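Local atomic coordinates of flavin adenine dinucleotide synthase (Saccharomyces cerevisiae, PDB entry 2WSI), a protein that catalyses the transfer of an adenylyl group from ATP to flavin mononucleotide, forming the coenzyme flavin adenine dinucleotide and releasing diphosphate. Residues Ser29-Ile34 against Trp197-Asn201; Lys64-Val68 against Ile202-Leu206; Ile165-Asp169 against Asp296-Arg300. All coordinates share one frame; numbering follows the deposited sequence.

Contact 1 of 3, residues Ser29-Ile34 against Trp197-Asn201; sequences STQEAI and WDLTN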
loop_
_atom_site.group_PDB
_atom_site.type_symbol
_atom_site.label_atom_id
_atom_site.label_comp_id
_atom_site.label_asym_id
_atom_site.label_seq_id
_atom_site.Cartn_x
_atom_site.Cartn_y
_atom_site.Cartn_z
ATOM N N SER A 29 -10.136 -14.870 -5.295
ATOM C CA SER A 29 -9.608 -14.644 -3.960
ATOM C C SER A 29 -9.430 -13.138 -3.678
ATOM O O SER A 29 -9.702 -12.658 -2.585
ATOM C CB SER A 29 -8.253 -15.313 -3.847
ATOM O OG SER A 29 -7.630 -14.934 -2.659
ATOM N N THR A 30 -8.940 -12.422 -4.672
ATOM C CA THR A 30 -8.646 -10.991 -4.512
ATOM C C THR A 30 -9.942 -10.175 -4.479
ATOM O O THR A 30 -10.045 -9.180 -3.772
ATOM C CB THR A 30 -7.719 -10.517 -5.625
ATOM O OG1 THR A 30 -6.515 -11.313 -5.617
ATOM C CG2 THR A 30 -7.350 -8.993 -5.432
ATOM N N GLN A 31 -10.956 -10.627 -5.203
ATOM C CA GLN A 31 -12.263 -9.981 -5.139
ATOM C C GLN A 31 -12.836 -10.124 -3.752
ATOM O O GLN A 31 -13.375 -9.164 -3.207
ATOM C CB GLN A 31 -13.212 -10.561 -6.189
ATOM C CG GLN A 31 -12.825 -10.132 -7.609
ATOM C CD GLN A 31 -13.599 -10.895 -8.680
ATOM O OE1 GLN A 31 -14.025 -12.030 -8.458
ATOM N NE2 GLN A 31 -13.769 -10.279 -9.840
ATOM N N GLU A 32 -12.686 -11.303 -3.157
ATOM C CA GLU A 32 -13.119 -11.486 -1.783
ATOM C C GLU A 32 -12.323 -10.631 -0.782
ATOM O O GLU A 32 -12.899 -10.106 0.179
ATOM C CB GLU A 32 -12.991 -12.938 -1.342
ATOM C CG GLU A 32 -13.340 -13.120 0.129
ATOM C CD GLU A 32 -13.191 -14.562 0.603
ATOM O OE1 GLU A 32 -12.032 -15.017 0.760
ATOM O OE2 GLU A 32 -14.230 -15.235 0.831
ATOM N N ALA A 33 -11.005 -10.552 -0.950
ATOM C CA ALA A 33 -10.199 -9.739 -0.030
ATOM C C ALA A 33 -10.612 -8.254 -0.120
ATOM O O ALA A 33 -10.602 -7.515 0.889
ATOM C CB ALA A 33 -8.728 -9.906 -0.342
ATOM N N ILE A 34 -10.934 -7.818 -1.331
ATOM C CA ILE A 34 -11.411 -6.452 -1.553
ATOM C C ILE A 34 -12.724 -6.226 -0.807
ATOM O O ILE A 34 -12.894 -5.239 -0.076
ATOM C CB ILE A 34 -11.609 -6.167 -3.051
ATOM C CG1 ILE A 34 -10.243 -6.003 -3.744
ATOM C CG2 ILE A 34 -12.403 -4.877 -3.283
ATOM C CD1 ILE A 34 -10.342 -6.010 -5.250
ATOM N N TRP A 197 -4.983 -10.004 3.419
ATOM C CA TRP A 197 -4.450 -10.053 2.062
ATOM C C TRP A 197 -3.197 -10.918 1.968
ATOM O O TRP A 197 -2.274 -10.811 2.790
ATOM C CB TRP A 197 -4.131 -8.612 1.582
ATOM C CG TRP A 197 -5.350 -7.929 1.129
ATOM C CD1 TRP A 197 -6.446 -7.598 1.886
ATOM C CD2 TRP A 197 -5.611 -7.444 -0.190
ATOM N NE1 TRP A 197 -7.379 -6.942 1.103
ATOM C CE2 TRP A 197 -6.882 -6.834 -0.170
ATOM C CE3 TRP A 197 -4.877 -7.448 -1.391
ATOM C CZ2 TRP A 197 -7.449 -6.279 -1.296
ATOM C CZ3 TRP A 197 -5.431 -6.889 -2.493
ATOM C CH2 TRP A 197 -6.706 -6.295 -2.446
ATOM N N ASP A 198 -3.118 -11.761 0.953
ATOM C CA ASP A 198 -1.854 -12.445 0.724
ATOM C C ASP A 198 -1.114 -11.847 -0.455
ATOM O O ASP A 198 -1.603 -10.920 -1.132
ATOM C CB ASP A 198 -2.030 -13.969 0.583
ATOM C CG ASP A 198 -2.807 -14.375 -0.651
ATOM O OD1 ASP A 198 -2.763 -13.672 -1.696
ATOM O OD2 ASP A 198 -3.474 -15.433 -0.571
ATOM N N LEU A 199 0.098 -12.347 -0.676
ATOM C CA LEU A 199 1.010 -11.714 -1.626
ATOM C C LEU A 199 0.423 -11.747 -3.040
ATOM O O LEU A 199 0.537 -10.789 -3.802
ATOM C CB LEU A 199 2.371 -12.401 -1.567
ATOM C CG LEU A 199 3.443 -11.840 -2.497
ATOM C CD1 LEU A 199 3.585 -10.313 -2.310
ATOM C CD2 LEU A 199 4.784 -12.575 -2.225
ATOM N N THR A 200 -0.235 -12.839 -3.396
ATOM C CA THR A 200 -0.818 -12.912 -4.735
ATOM C C THR A 200 -1.947 -11.884 -4.913
ATOM O O THR A 200 -2.127 -11.350 -6.009
ATOM C CB THR A 200 -1.367 -14.346 -5.066
ATOM O OG1 THR A 200 -2.379 -14.698 -4.127
ATOM C CG2 THR A 200 -0.257 -15.372 -4.970
ATOM N N ASN A 201 -2.725 -11.643 -3.860
ATOM C CA ASN A 201 -3.799 -10.656 -3.943
ATOM C C ASN A 201 -3.183 -9.271 -4.159
ATOM O O ASN A 201 -3.691 -8.484 -4.947
ATOM C CB ASN A 201 -4.609 -10.591 -2.666
ATOM C CG ASN A 201 -5.313 -11.904 -2.315
ATOM O OD1 ASN A 201 -5.939 -12.594 -3.138
ATOM N ND2 ASN A 201 -5.237 -12.227 -1.061
HETATM O O HOH W 1 -5.584 -16.720 -1.474
HETATM O O HOH W 2 -4.618 -16.254 -3.708
#

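Contact 2 of 3, residues Lys64-Val68 against Ile202-Leu206; sequences KDCQV and IWSFL. With SO4 (sulfate ion), chain B.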
loop_
_atom_site.group_PDB
_atom_site.type_symbol
_atom_site.label_atom_id
_atom_site.label_comp_id
_atom_site.label_asym_id
_atom_site.label_seq_id
_atom_site.Cartn_x
_atom_site.Cartn_y
_atom_site.Cartn_z
ATOM N N LYS A 64 4.152 -1.454 -1.497
ATOM C CA LYS A 64 3.044 -2.053 -2.233
ATOM C C LYS A 64 1.826 -2.232 -1.324
ATOM O O LYS A 64 0.714 -2.019 -1.762
ATOM C CB LYS A 64 3.433 -3.407 -2.826
ATOM C CG LYS A 64 3.844 -4.477 -1.788
ATOM C CD LYS A 64 4.447 -5.713 -2.550
ATOM C CE LYS A 64 4.546 -6.958 -1.633
ATOM N NZ LYS A 64 5.263 -6.585 -0.394
ATOM N N ASP A 65 2.041 -2.636 -0.076
ATOM C CA ASP A 65 0.929 -2.944 0.812
ATOM C C ASP A 65 0.162 -1.668 1.173
ATOM O O ASP A 65 -1.073 -1.621 1.085
ATOM C CB ASP A 65 1.427 -3.582 2.100
ATOM C CG ASP A 65 1.910 -5.026 1.921
ATOM O OD1 ASP A 65 1.709 -5.614 0.851
ATOM O OD2 ASP A 65 2.498 -5.574 2.876
ATOM N N CYS A 66 0.857 -0.619 1.601
ATOM C CA CYS A 66 0.059 0.552 1.981
ATOM C C CYS A 66 -0.463 1.297 0.753
ATOM O O CYS A 66 -1.506 1.959 0.834
ATOM C CB CYS A 66 0.766 1.470 2.963
ATOM S SG CYS A 66 2.211 2.004 2.345
ATOM N N GLN A 67 0.185 1.131 -0.394
ATOM C CA GLN A 67 -0.387 1.639 -1.649
ATOM C C GLN A 67 -1.694 0.920 -2.045
ATOM O O GLN A 67 -2.673 1.564 -2.448
ATOM C CB GLN A 67 0.577 1.528 -2.824
ATOM C CG GLN A 67 0.029 2.376 -4.010
ATOM C CD GLN A 67 0.926 2.392 -5.211
ATOM O OE1 GLN A 67 1.915 1.661 -5.275
ATOM N NE2 GLN A 67 0.570 3.210 -6.201
ATOM N N VAL A 68 -1.714 -0.411 -1.972
ATOM C CA VAL A 68 -2.959 -1.120 -2.254
ATOM C C VAL A 68 -4.032 -0.630 -1.297
ATOM O O VAL A 68 -5.153 -0.327 -1.714
ATOM C CB VAL A 68 -2.799 -2.663 -2.162
ATOM C CG1 VAL A 68 -4.187 -3.337 -2.056
ATOM C CG2 VAL A 68 -2.043 -3.164 -3.387
ATOM N N ILE A 202 -2.077 -9.002 -3.472
ATOM C CA ILE A 202 -1.464 -7.678 -3.537
ATOM C C ILE A 202 -1.019 -7.403 -4.989
ATOM O O ILE A 202 -1.406 -6.398 -5.589
ATOM C CB ILE A 202 -0.286 -7.569 -2.550
ATOM C CG1 ILE A 202 -0.811 -7.547 -1.095
ATOM C CG2 ILE A 202 0.543 -6.300 -2.864
ATOM C CD1 ILE A 202 -1.645 -6.247 -0.761
ATOM N N TRP A 203 -0.252 -8.319 -5.578
ATOM C CA TRP A 203 0.241 -8.080 -6.930
ATOM C C TRP A 203 -0.897 -8.066 -7.958
ATOM O O TRP A 203 -0.887 -7.270 -8.896
ATOM C CB TRP A 203 1.241 -9.146 -7.375
ATOM C CG TRP A 203 2.565 -9.202 -6.662
ATOM C CD1 TRP A 203 3.146 -10.315 -6.134
ATOM C CD2 TRP A 203 3.497 -8.124 -6.447
ATOM N NE1 TRP A 203 4.378 -9.995 -5.591
ATOM C CE2 TRP A 203 4.615 -8.665 -5.773
ATOM C CE3 TRP A 203 3.501 -6.768 -6.763
ATOM C CZ2 TRP A 203 5.718 -7.887 -5.401
ATOM C CZ3 TRP A 203 4.616 -5.989 -6.378
ATOM C CH2 TRP A 203 5.683 -6.553 -5.699
ATOM N N SER A 204 -1.855 -8.974 -7.810
ATOM C CA SER A 204 -2.930 -9.045 -8.788
ATOM C C SER A 204 -3.673 -7.715 -8.827
ATOM O O SER A 204 -3.940 -7.194 -9.903
ATOM C CB SER A 204 -3.926 -10.153 -8.475
ATOM O OG SER A 204 -5.018 -10.051 -9.363
ATOM N N PHE A 205 -4.019 -7.179 -7.656
ATOM C CA PHE A 205 -4.742 -5.905 -7.619
ATOM C C PHE A 205 -3.857 -4.731 -8.062
ATOM O O PHE A 205 -4.269 -3.885 -8.857
ATOM C CB PHE A 205 -5.321 -5.652 -6.221
ATOM C CG PHE A 205 -6.167 -4.413 -6.149
ATOM C CD1 PHE A 205 -7.435 -4.393 -6.705
ATOM C CD2 PHE A 205 -5.671 -3.243 -5.576
ATOM C CE1 PHE A 205 -8.226 -3.255 -6.659
ATOM C CE2 PHE A 205 -6.450 -2.098 -5.521
ATOM C CZ PHE A 205 -7.742 -2.106 -6.062
ATOM N N LEU A 206 -2.624 -4.677 -7.577
ATOM C CA LEU A 206 -1.785 -3.502 -7.845
ATOM C C LEU A 206 -1.401 -3.439 -9.335
ATOM O O LEU A 206 -1.412 -2.382 -9.927
ATOM C CB LEU A 206 -0.565 -3.503 -6.918
ATOM C CG LEU A 206 0.321 -2.255 -6.934
ATOM C CD1 LEU A 206 -0.542 -1.014 -6.648
ATOM C CD2 LEU A 206 1.445 -2.407 -5.933
HETATM S S SO4 B . 6.431 -3.776 1.435
HETATM O O1 SO4 B . 7.316 -3.806 2.585
HETATM O O2 SO4 B . 5.809 -2.458 1.379
HETATM O O3 SO4 B . 7.230 -4.002 0.230
HETATM O O4 SO4 B . 5.350 -4.738 1.612
#

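Contact 3 of 3, residues Ile165-Asp169 against Asp296-Arg300; sequences IRHTD and DTLER. With FAD (flavin-adenine dinucleotide), chain C.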
loop_
_atom_site.group_PDB
_atom_site.type_symbol
_atom_site.label_atom_id
_atom_site.label_comp_id
_atom_site.label_asym_id
_atom_site.label_seq_id
_atom_site.Cartn_x
_atom_site.Cartn_y
_atom_site.Cartn_z
ATOM N N ILE A 165 -0.498 -3.181 7.341
ATOM C CA ILE A 165 0.153 -4.396 7.813
ATOM C C ILE A 165 -0.617 -5.632 7.334
ATOM O O ILE A 165 -1.817 -5.609 7.210
ATOM C CB ILE A 165 0.239 -4.379 9.351
ATOM C CG1 ILE A 165 1.103 -5.530 9.891
ATOM C CG2 ILE A 165 -1.152 -4.391 9.944
ATOM C CD1 ILE A 165 1.604 -5.269 11.342
ATOM N N ARG A 166 0.086 -6.706 7.016
ATOM C CA ARG A 166 -0.614 -7.981 6.900
ATOM C C ARG A 166 0.320 -9.127 7.265
ATOM O O ARG A 166 1.408 -8.895 7.739
ATOM C CB ARG A 166 -1.284 -8.187 5.532
ATOM C CG ARG A 166 -0.518 -7.706 4.350
ATOM C CD ARG A 166 -0.715 -8.575 3.112
ATOM N NE ARG A 166 0.437 -8.286 2.331
ATOM C CZ ARG A 166 1.376 -9.124 1.917
ATOM N NH1 ARG A 166 1.324 -10.458 2.006
ATOM N NH2 ARG A 166 2.370 -8.558 1.315
ATOM N N HIS A 167 -0.139 -10.362 7.108
ATOM C CA HIS A 167 0.695 -11.506 7.461
ATOM C C HIS A 167 1.690 -11.786 6.344
ATOM O O HIS A 167 1.309 -12.071 5.203
ATOM C CB HIS A 167 -0.176 -12.731 7.748
ATOM C CG HIS A 167 -1.123 -12.529 8.889
ATOM N ND1 HIS A 167 -0.688 -12.299 10.177
ATOM C CD2 HIS A 167 -2.475 -12.496 8.936
ATOM C CE1 HIS A 167 -1.732 -12.143 10.970
ATOM N NE2 HIS A 167 -2.829 -12.267 10.244
ATOM N N THR A 168 2.967 -11.666 6.669
ATOM C CA THR A 168 4.011 -11.890 5.680
ATOM C C THR A 168 5.044 -12.888 6.171
ATOM O O THR A 168 6.121 -13.001 5.595
ATOM C CB THR A 168 4.681 -10.568 5.270
ATOM O OG1 THR A 168 5.397 -10.016 6.384
ATOM C CG2 THR A 168 3.626 -9.599 4.817
ATOM N N ASP A 169 4.698 -13.591 7.245
ATOM C CA ASP A 169 5.331 -14.851 7.622
ATOM C C ASP A 169 4.293 -15.606 8.439
ATOM O O ASP A 169 3.339 -15.003 8.911
ATOM C CB ASP A 169 6.618 -14.624 8.420
ATOM C CG ASP A 169 6.392 -13.838 9.703
ATOM O OD1 ASP A 169 5.297 -13.951 10.303
ATOM O OD2 ASP A 169 7.328 -13.117 10.128
ATOM N N ASP A 296 4.358 -16.555 -0.172
ATOM C CA ASP A 296 4.351 -15.594 0.935
ATOM C C ASP A 296 5.472 -15.884 1.916
ATOM O O ASP A 296 5.926 -14.990 2.615
ATOM C CB ASP A 296 3.017 -15.620 1.709
ATOM C CG ASP A 296 1.844 -15.097 0.891
ATOM O OD1 ASP A 296 1.346 -13.995 1.206
ATOM O OD2 ASP A 296 1.421 -15.786 -0.060
ATOM N N THR A 297 5.891 -17.146 2.000
ATOM C CA THR A 297 6.882 -17.521 3.008
ATOM C C THR A 297 8.203 -16.832 2.688
ATOM O O THR A 297 9.040 -16.622 3.562
ATOM C CB THR A 297 7.130 -19.070 3.095
ATOM O OG1 THR A 297 8.246 -19.415 2.278
ATOM C CG2 THR A 297 5.926 -19.897 2.634
ATOM N N LEU A 298 8.385 -16.477 1.423
ATOM C CA LEU A 298 9.670 -15.987 0.953
ATOM C C LEU A 298 9.699 -14.462 0.759
ATOM O O LEU A 298 10.701 -13.918 0.299
ATOM C CB LEU A 298 10.011 -16.660 -0.374
ATOM C CG LEU A 298 10.232 -18.183 -0.298
ATOM C CD1 LEU A 298 10.638 -18.742 -1.665
ATOM C CD2 LEU A 298 11.281 -18.486 0.744
ATOM N N GLU A 299 8.611 -13.797 1.133
ATOM C CA GLU A 299 8.427 -12.371 0.853
ATOM C C GLU A 299 9.517 -11.507 1.475
ATOM O O GLU A 299 9.977 -10.527 0.879
ATOM C CB GLU A 299 7.042 -11.916 1.347
ATOM C CG GLU A 299 6.708 -10.454 1.048
ATOM C CD GLU A 299 5.197 -10.127 1.198
ATOM O OE1 GLU A 299 4.398 -11.059 1.353
ATOM O OE2 GLU A 299 4.822 -8.935 1.136
ATOM N N ARG A 300 9.942 -11.854 2.679
ATOM C CA ARG A 300 10.909 -11.021 3.366
ATOM C C ARG A 300 12.335 -11.578 3.241
ATOM O O ARG A 300 13.202 -11.218 4.018
ATOM C CB ARG A 300 10.519 -10.893 4.843
ATOM C CG ARG A 300 9.202 -10.145 5.048
ATOM C CD ARG A 300 8.917 -9.956 6.513
ATOM N NE ARG A 300 9.911 -9.089 7.128
ATOM C CZ ARG A 300 9.756 -7.780 7.312
ATOM N NH1 ARG A 300 8.635 -7.176 6.943
ATOM N NH2 ARG A 300 10.729 -7.078 7.876
HETATM P PA FAD C . 6.124 -2.609 8.048
HETATM O O1A FAD C . 7.287 -2.672 7.095
HETATM O O2A FAD C . 6.527 -1.978 9.353
HETATM O O5B FAD C . 4.809 -1.902 7.414
HETATM C C5B FAD C . 3.561 -2.109 8.047
HETATM C C4B FAD C . 2.707 -0.850 7.864
HETATM O O4B FAD C . 3.139 0.145 8.755
HETATM C C3B FAD C . 2.860 -0.261 6.475
HETATM O O3B FAD C . 1.934 -0.813 5.572
HETATM C C2B FAD C . 2.590 1.210 6.729
HETATM O O2B FAD C . 1.201 1.465 6.740
HETATM C C1B FAD C . 3.142 1.408 8.116
HETATM N N9A FAD C . 4.532 1.877 8.000
HETATM C C8A FAD C . 5.688 1.138 8.027
HETATM N N7A FAD C . 6.749 1.980 7.904
HETATM C C5A FAD C . 6.262 3.242 7.776
HETATM C C6A FAD C . 6.869 4.469 7.609
HETATM N N6A FAD C . 8.206 4.612 7.553
HETATM N N1A FAD C . 6.076 5.578 7.541
HETATM C C2A FAD C . 4.701 5.504 7.620
HETATM N N3A FAD C . 4.098 4.273 7.746
HETATM C C4A FAD C . 4.881 3.178 7.853
HETATM N N1 FAD C . 3.716 -2.999 17.176
HETATM C C2 FAD C . 3.347 -3.450 18.417
HETATM O O2 FAD C . 3.877 -4.454 18.894
HETATM N N3 FAD C . 2.386 -2.782 19.135
HETATM C C4 FAD C . 1.786 -1.652 18.624
HETATM O O4 FAD C . 0.923 -1.107 19.319
HETATM C C4X FAD C . 2.159 -1.185 17.359
HETATM N N5 FAD C . 1.580 -0.050 16.800
HETATM C C5X FAD C . 1.955 0.390 15.545
HETATM C C6 FAD C . 1.380 1.526 14.975
HETATM C C7 FAD C . 1.803 1.966 13.717
HETATM C C7M FAD C . 1.213 3.192 13.082
HETATM C C8 FAD C . 2.780 1.255 13.033
HETATM C C8M FAD C . 3.225 1.697 11.671
HETATM C C9 FAD C . 3.339 0.122 13.598
HETATM C C9A FAD C . 2.944 -0.307 14.849
HETATM N N10 FAD C . 3.532 -1.430 15.395
HETATM C C10 FAD C . 3.123 -1.880 16.635
HETATM C "C1'" FAD C . 4.570 -2.186 14.610
HETATM C "C2'" FAD C . 3.899 -3.248 13.713
HETATM O "O2'" FAD C . 3.002 -4.084 14.405
HETATM C "C3'" FAD C . 4.908 -4.125 12.975
HETATM O "O3'" FAD C . 5.523 -4.996 13.892
HETATM C "C4'" FAD C . 5.958 -3.277 12.282
HETATM O "O4'" FAD C . 5.339 -2.236 11.556
HETATM C "C5'" FAD C . 6.771 -4.126 11.304
HETATM O "O5'" FAD C . 5.894 -4.977 10.589
HETATM P P FAD C . 6.102 -5.243 9.014
HETATM O O1P FAD C . 7.580 -5.302 8.705
HETATM O O2P FAD C . 5.307 -6.453 8.580
HETATM O O3P FAD C . 5.442 -4.034 8.208
HETATM O O HOH W 3 8.362 -13.714 4.598
HETATM O O HOH W 4 6.120 -6.964 5.930
#

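Contact 1 of 3, residues Ser29-Ile34 against Trp197-Asn201
Ala33 sets its methyl over one face of the Trp197 indole, with CB 3.7 Å from the centroid of the five-membered ring in a CH-pi contact. A side chain this short suits the spot, since it lets the flat ring lie close against helix 25-45. The indole reaches the helix because its CG stands anti to the carbonyl carbon (chi1 -80°). Trp197 NE1 makes a weak, bent bond of 3.3 Å to Ala33 O; its stronger partner is Thr37 OG1, one turn further on. Ile34 crosses the six-membered ring at a slant, its CG1 methylene 3.7 Å from Trp197 CZ2, while the Thr30 side chain crosses that of Trp197 at about a right angle, Thr30 CG2 lying 4.1 Å from Trp197 CH2. The Thr30 hydroxyl bonds back to Ile26 O in its own helix. On the other segment, Asp198 is the N-cap of helix 199-209: its OD1 accepts from Asn201 N at 3.0 Å and, from above the carboxylate plane, from Thr200 OG1 at 2.7 Å. Asp198 OD1 thus satisfies the first turn of that helix, and water 1 joins its other oxygen to Ser29 OG.

Contact 2 of 3, residues Lys64-Val68 against Ile202-Leu206
Lys64 NZ, whose aliphatic stem packs on Trp203, is gripped by several oxygens: sulfate O4 at 2.7 Å, sulfate O3 more weakly, Glu299 OE2 and the carbonyl of Thr222. Lys64 and Asp65 close the glycine-rich loop between strand 56-59 and helix 64-87, the PP-loop motif of the PAPS reductase family. The sulfate, probably from the crystallisation liquor, is consistent with a phosphate-binding pocket. A lysine suits the place because its methylenes can pack on an aromatic ring while its charge meets the anion: Lys64 CD lies over one face of the Trp203 six-membered ring, 3.9 Å from the centroid. The chain climbs there with CG between the backbone N and the carbonyl carbon (chi1 61°), then bends at its last torsion to bring NZ to the anion. Asp65 OD1 is a long 3.9 Å from Lys64 NZ and may temper its charge; its strongest partner is Arg166. Further along, the short helix axes cross at 52° with a closest approach of 10.2 Å, and apolar side chains fill the interface. Val68 turns one methyl to Phe205 and the other to Leu206, while its CB meets the end of Ile202. Leu206 also reaches back toward the helix start, where its CD2 methyl rests 3.8 Å from Lys64 CB.

Contact 3 of 3, residues Ile165-Asp169 against Asp296-Arg300
Arg166 and Glu299 come together from opposite directions as a two-pronged salt bridge, guanidinium and carboxylate nearly coplanar at 22°. Arg166 NH1 donates to the syn lone pair of Glu299 OE1 at 3.2 Å. Arg166 NH2 lies only 2.5 Å from Glu299 OE2, a length so short that its exact value is doubtful. Asp296 joins the network at the guanidinium edge, its OD1 at a long 3.6 Å from Arg166 NH1 and its carboxylate steeply turned; that oxygen also accepts from Leu199 N. Arginine suits this buried place because its flat cation can serve several acids at once, Asp65 included. A methionine in its place would probably leave Asp65 without its main partner, Glu299 with Lys64 as its remaining cation, and Thr168 CG2 without the flat group it packs on. Thr168 packs on the ion pair, with its CG2 methyl 3.6 Å above the guanidinium plane. The other Thr168 branch, OG1, lies 3.5 Å from Arg300 CD. Arg300, bent at chi3 (65°), bonds weakly from NH1 to FAD O1P and to water 4, which lies between Thr168 OG1 and FAD O2P, so the contact borders the diphosphate of the product. Segment 165-169 is an irregular loop after strand 160-162 of the central sheet; 296-300 opens with a 3-10 turn after helix 274-279, and helix 199-209 touches both through Ile202 on Arg166 and Leu199 on Glu299.

Contact 2 is the buried one, its centre about 5 Å from the centre of the chain, whereas contacts 1 and 3 lie further out and are partly buried. Contacts 1 and 2 share helix 199-209, the first using its capped start and the second its next turn; Trp197 and Ile34 carry the apolar packing over to Ile202, Val68 and Phe205. Contact 3 lacks regular helix-to-helix packing and relies on an ion-pair network, with Arg300 and water reaching the FAD diphosphate. It meets contact 2 through Lys64–Glu299 and Asp65–Arg166, and contact 1 through Leu199 N and Asp296 OD1. Contact 2 thus joins apolar packing to charges at its helix start, contact 1 adds a hydrated rim, and contact 3 is mostly ionic.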